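Uncharacterized protein (Mycobacterium smegmatis, PDB 4TMD) is of unknown function but belongs to the DUF5642 family of the Mog1p/PsbP clan and is probably exported as a lipoprotein. Local coordinates at residues I7-A11 against N68-T72; F155-V160 against A189-R194. One frame throughout, in Å; residues are numbered along the deposited sequence.

Contact 1: residues I7-A11 against N68-T72; sequences IAKVA and NMAAT
The 3-10 turns of Ile7-Ala11 run along the Asn68-Thr72 strand in the same direction, with the CA atoms of Ala8 and Ala70 5.9 Å apart and those of Ala11 and Thr72 6.1 Å apart. Ile7 and Val10, three residues and therefore one 3-10 turn apart, both direct their side chains at the strand, and the methyl of Ala70 points up between the two, with Ile7 O 3.7 Å from its CB. Val10 reaches it with CG2, 3.8 Å from Ala70 CB; this branch stands between the backbone N and carbonyl carbon of Val10. CG1 of Ile7 lies 4.2 Å from the same Ala70 CB. Beyond it the Ile7 chain runs on extended (chi2 173°), which carries CD1 down onto the strand at its Asn68 end, 3.5 Å from Asn68 O. At the far end the hydroxyl of Thr72 donates to the backbone carbonyl of Val10, OG1 to O 2.8 Å. The donor stands well above the carbonyl plane, 62° out of it, with a C=O...OG1 angle of 109°, so it does not use a lone-pair direction. Neighbouring strands widen the seat: Ile7 and Val10 also touch Ala85 of strand 79-88, and Ala8 touches Pro28 of strand 22-30. The arrangement is that of an N-terminal 3-10 segment running along strand 67-76 on one face of an antiparallel beta-sheet, joined by the branched side chains of Ile7 and Val10 set around the Ala70 methyl and, between the two segments, by the one bond from Thr72 to Val10.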
loop_
_atom_site.group_PDB
_atom_site.type_symbol
_atom_site.label_atom_id
_atom_site.label_comp_id
_atom_site.label_asym_id
_atom_site.label_seq_id
_atom_site.Cartn_x
_atom_site.Cartn_y
_atom_site.Cartn_z
ATOM N N ILE A 7 -9.329 0.543 -14.065
ATOM C CA ILE A 7 -9.119 0.157 -12.667
ATOM C C ILE A 7 -10.115 -0.914 -12.229
ATOM O O ILE A 7 -9.859 -1.655 -11.280
ATOM C CB ILE A 7 -9.229 1.360 -11.708
ATOM C CG1 ILE A 7 -10.636 1.974 -11.719
ATOM C CG2 ILE A 7 -8.182 2.411 -12.048
ATOM C CD1 ILE A 7 -10.813 3.063 -10.637
ATOM N N ALA A 8 -11.246 -1.005 -12.920
ATOM C CA ALA A 8 -12.262 -2.009 -12.584
ATOM C C ALA A 8 -11.719 -3.419 -12.784
ATOM O O ALA A 8 -12.237 -4.381 -12.234
ATOM C CB ALA A 8 -13.526 -1.805 -13.428
ATOM N N LYS A 9 -10.671 -3.558 -13.578
ATOM C CA LYS A 9 -10.164 -4.895 -13.835
ATOM C C LYS A 9 -9.414 -5.486 -12.636
ATOM O O LYS A 9 -8.961 -6.625 -12.729
ATOM C CB LYS A 9 -9.273 -4.894 -15.082
ATOM C CG LYS A 9 -10.036 -4.556 -16.382
ATOM C CD LYS A 9 -9.157 -4.740 -17.605
ATOM C CE LYS A 9 -9.584 -3.845 -18.743
ATOM N NZ LYS A 9 -11.014 -4.067 -19.075
ATOM N N VAL A 10 -9.289 -4.756 -11.513
ATOM C CA VAL A 10 -8.740 -5.379 -10.290
ATOM C C VAL A 10 -9.620 -6.513 -9.804
ATOM O O VAL A 10 -9.176 -7.356 -9.025
ATOM C CB VAL A 10 -8.595 -4.428 -9.067
ATOM C CG1 VAL A 10 -7.417 -3.540 -9.210
ATOM C CG2 VAL A 10 -9.892 -3.676 -8.775
ATOM N N ALA A 11 -10.878 -6.505 -10.245
ATOM C CA ALA A 11 -11.828 -7.574 -9.919
ATOM C C ALA A 11 -11.261 -8.911 -10.359
ATOM O O ALA A 11 -11.516 -9.928 -9.735
ATOM C CB ALA A 11 -13.187 -7.318 -10.580
ATOM N N ASN A 68 -10.883 8.093 -9.415
ATOM C CA ASN A 68 -11.676 6.959 -8.987
ATOM C C ASN A 68 -10.762 5.853 -8.465
ATOM O O ASN A 68 -9.574 5.815 -8.795
ATOM C CB ASN A 68 -12.536 6.448 -10.144
ATOM C CG ASN A 68 -13.541 7.485 -10.625
ATOM O OD1 ASN A 68 -14.230 8.109 -9.823
ATOM N ND2 ASN A 68 -13.618 7.680 -11.936
ATOM N N MET A 69 -11.329 4.969 -7.646
ATOM C CA MET A 69 -10.613 3.832 -7.074
ATOM C C MET A 69 -11.498 2.605 -7.112
ATOM O O MET A 69 -12.718 2.710 -7.051
ATOM C CB MET A 69 -10.194 4.122 -5.630
ATOM C CG MET A 69 -11.374 4.536 -4.792
ATOM S SD MET A 69 -11.209 4.257 -3.026
ATOM C CE MET A 69 -10.066 5.510 -2.545
ATOM N N ALA A 70 -10.872 1.446 -7.232
ATOM C CA ALA A 70 -11.533 0.157 -7.097
ATOM C C ALA A 70 -10.587 -0.736 -6.321
ATOM O O ALA A 70 -9.374 -0.545 -6.386
ATOM C CB ALA A 70 -11.857 -0.456 -8.470
ATOM N N ALA A 71 -11.109 -1.730 -5.618
ATOM C CA ALA A 71 -10.232 -2.584 -4.840
ATOM C C ALA A 71 -10.690 -4.036 -4.794
ATOM O O ALA A 71 -11.865 -4.353 -5.003
ATOM C CB ALA A 71 -10.087 -2.034 -3.435
ATOM N N THR A 72 -9.722 -4.917 -4.582
ATOM C CA THR A 72 -9.989 -6.308 -4.279
ATOM C C THR A 72 -9.226 -6.617 -2.996
ATOM O O THR A 72 -8.042 -6.291 -2.890
ATOM C CB THR A 72 -9.555 -7.251 -5.399
ATOM O OG1 THR A 72 -10.384 -7.034 -6.549
ATOM C CG2 THR A 72 -9.709 -8.711 -4.949
#

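Contact 2: residues F155-V160 against A189-R194; sequences FDNYMV and AVAAVR
Arg194 lies over one face of the Phe155 ring in a cation-pi contact, its CZ 4.5 Å from the ring centroid and 15° off the normal. The guanidinium is far from flat on the ring: the two planes stand 70° apart, and NE is the atom over the face, toward the rim. Val190 CG1 in turn lies over one face of the guanidinium, offset toward its rim. The aliphatic part joins in, with Arg194 CG 3.6 Å from Phe155 CE2. On the opposite face of the ring sits CB of Tyr158. CE1 of Phe155 meets Val190 CG1 at 3.9 Å, and CG1 of Val193 comes in at the edge, near the ring plane. That same Val193 methyl is 4.1 Å from Tyr158 CD1. Farther back along the helix, Val160 divides its two branches: CG1 lies 3.8 Å from Ala189 CB and CG2 lies 4.0 Å from Val190 CG2. This is a helix packed on an antiparallel sheet, the last turns of helix 179-194 running at 146° to strand 158-160. A type II' beta turn from Phe155 to Tyr158, closing the hairpin of strands 145-155 and 158-166, presents both aromatic residues to the helix. CG of Phe155 stands between its backbone N and carbonyl carbon, which turns the ring toward Val190 and Arg194. Farther out, Tyr2 meets the Phe155 ring edge-to-face, and Arg194 NH2 donates to the backbone O of Asp124, which helps to keep the guanidinium over the ring face.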
loop_
_atom_site.group_PDB
_atom_site.type_symbol
_atom_site.label_atom_id
_atom_site.label_comp_id
_atom_site.label_asym_id
_atom_site.label_seq_id
_atom_site.Cartn_x
_atom_site.Cartn_y
_atom_site.Cartn_z
ATOM N N PHE A 155 2.194 4.478 -12.948
ATOM C CA PHE A 155 2.385 4.627 -14.386
ATOM C C PHE A 155 1.320 5.563 -14.911
ATOM O O PHE A 155 0.142 5.404 -14.614
ATOM C CB PHE A 155 2.350 3.269 -15.118
ATOM C CG PHE A 155 1.116 2.462 -14.856
ATOM C CD1 PHE A 155 0.979 1.737 -13.682
ATOM C CD2 PHE A 155 0.094 2.413 -15.791
ATOM C CE1 PHE A 155 -0.157 0.984 -13.434
ATOM C CE2 PHE A 155 -1.048 1.661 -15.548
ATOM C CZ PHE A 155 -1.171 0.941 -14.372
ATOM N N ASP A 156 1.747 6.559 -15.679
ATOM C CA ASP A 156 0.829 7.566 -16.200
ATOM C C ASP A 156 -0.023 8.120 -15.068
ATOM O O ASP A 156 0.501 8.486 -14.011
ATOM C CB ASP A 156 -0.052 6.980 -17.292
ATOM C CG ASP A 156 0.738 6.565 -18.505
ATOM O OD1 ASP A 156 1.794 7.189 -18.773
ATOM O OD2 ASP A 156 0.307 5.611 -19.186
ATOM N N ASN A 157 -1.335 8.158 -15.275
ATOM C CA ASN A 157 -2.230 8.672 -14.247
ATOM C C ASN A 157 -2.845 7.540 -13.428
ATOM O O ASN A 157 -3.929 7.683 -12.865
ATOM C CB ASN A 157 -3.314 9.543 -14.879
ATOM C CG ASN A 157 -2.731 10.753 -15.608
ATOM O OD1 ASN A 157 -1.545 11.051 -15.472
ATOM N ND2 ASN A 157 -3.555 11.443 -16.381
ATOM N N TYR A 158 -2.139 6.415 -13.370
ATOM C CA TYR A 158 -2.618 5.273 -12.606
ATOM C C TYR A 158 -1.699 5.007 -11.448
ATOM O O TYR A 158 -0.479 5.188 -11.522
ATOM C CB TYR A 158 -2.721 4.010 -13.469
ATOM C CG TYR A 158 -3.828 4.041 -14.489
ATOM C CD1 TYR A 158 -5.090 3.556 -14.183
ATOM C CD2 TYR A 158 -3.606 4.551 -15.772
ATOM C CE1 TYR A 158 -6.108 3.580 -15.117
ATOM C CE2 TYR A 158 -4.626 4.589 -16.717
ATOM C CZ TYR A 158 -5.872 4.101 -16.381
ATOM O OH TYR A 158 -6.889 4.123 -17.305
ATOM N N MET A 159 -2.281 4.519 -10.372
ATOM C CA MET A 159 -1.466 4.065 -9.264
ATOM C C MET A 159 -2.098 2.811 -8.723
ATOM O O MET A 159 -3.316 2.772 -8.592
ATOM C CB MET A 159 -1.379 5.139 -8.187
ATOM C CG MET A 159 -0.603 4.722 -6.970
ATOM S SD MET A 159 -0.148 6.179 -6.002
ATOM C CE MET A 159 1.350 6.687 -6.836
ATOM N N VAL A 160 -1.285 1.789 -8.445
ATOM C CA VAL A 160 -1.796 0.555 -7.873
ATOM C C VAL A 160 -1.093 0.339 -6.554
ATOM O O VAL A 160 0.126 0.463 -6.473
ATOM C CB VAL A 160 -1.577 -0.661 -8.803
ATOM C CG1 VAL A 160 -1.956 -1.955 -8.084
ATOM C CG2 VAL A 160 -2.377 -0.496 -10.101
ATOM N N ALA A 189 -1.804 -7.161 -10.698
ATOM C CA ALA A 189 -2.822 -6.117 -10.725
ATOM C C ALA A 189 -2.527 -5.088 -11.807
ATOM O O ALA A 189 -3.438 -4.594 -12.473
ATOM C CB ALA A 189 -2.923 -5.426 -9.375
ATOM N N VAL A 190 -1.252 -4.742 -11.953
ATOM C CA VAL A 190 -0.868 -3.763 -12.952
ATOM C C VAL A 190 -1.164 -4.342 -14.330
ATOM O O VAL A 190 -1.713 -3.657 -15.183
ATOM C CB VAL A 190 0.608 -3.353 -12.820
ATOM C CG1 VAL A 190 1.087 -2.627 -14.065
ATOM C CG2 VAL A 190 0.799 -2.457 -11.598
ATOM N N ALA A 191 -0.858 -5.618 -14.527
ATOM C CA ALA A 191 -1.096 -6.249 -15.823
ATOM C C ALA A 191 -2.592 -6.364 -16.101
ATOM O O ALA A 191 -3.044 -6.201 -17.244
ATOM C CB ALA A 191 -0.420 -7.626 -15.892
ATOM N N ALA A 192 -3.376 -6.619 -15.058
ATOM C CA ALA A 192 -4.829 -6.718 -15.224
ATOM C C ALA A 192 -5.443 -5.350 -15.565
ATOM O O ALA A 192 -6.261 -5.236 -16.479
ATOM C CB ALA A 192 -5.475 -7.291 -13.962
ATOM N N VAL A 193 -5.053 -4.323 -14.814
ATOM C CA VAL A 193 -5.561 -2.964 -15.025
ATOM C C VAL A 193 -5.170 -2.428 -16.407
ATOM O O VAL A 193 -5.977 -1.809 -17.091
ATOM C CB VAL A 193 -5.052 -1.999 -13.929
ATOM C CG1 VAL A 193 -5.317 -0.533 -14.304
ATOM C CG2 VAL A 193 -5.720 -2.325 -12.590
ATOM N N ARG A 194 -3.944 -2.691 -16.838
ATOM C CA ARG A 194 -3.474 -2.134 -18.109
ATOM C C ARG A 194 -4.169 -2.713 -19.325
ATOM O O ARG A 194 -4.343 -2.014 -20.312
ATOM C CB ARG A 194 -1.976 -2.338 -18.267
ATOM C CG ARG A 194 -1.133 -1.389 -17.469
ATOM C CD ARG A 194 0.283 -1.853 -17.534
ATOM N NE ARG A 194 1.225 -0.797 -17.237
ATOM C CZ ARG A 194 2.526 -1.001 -17.115
ATOM N NH1 ARG A 194 3.011 -2.225 -17.254
ATOM N NH2 ARG A 194 3.335 0.012 -16.831
#

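Contacts 1 and 2 have their centres 10 Å apart, and both are built against the same antiparallel sheet. Both segments of contact 1 precede those of contact 2 in the sequence. Strand 79-88 lies between strands 67-76 and 158-166 and bridges the two, its Ala85 touching Val10 in one and Val193 in the other. The 7-11 segment also meets contact 2 directly: Val10 CG1 is 4.0 Å from Val193 CG2 of helix 179-194, and Ile7 CG2 lies 3.9 Å from Tyr158 CE1. The N-terminal segment and the C-terminal helix thus pack side by side over the sheet, bringing the two ends of the chain together.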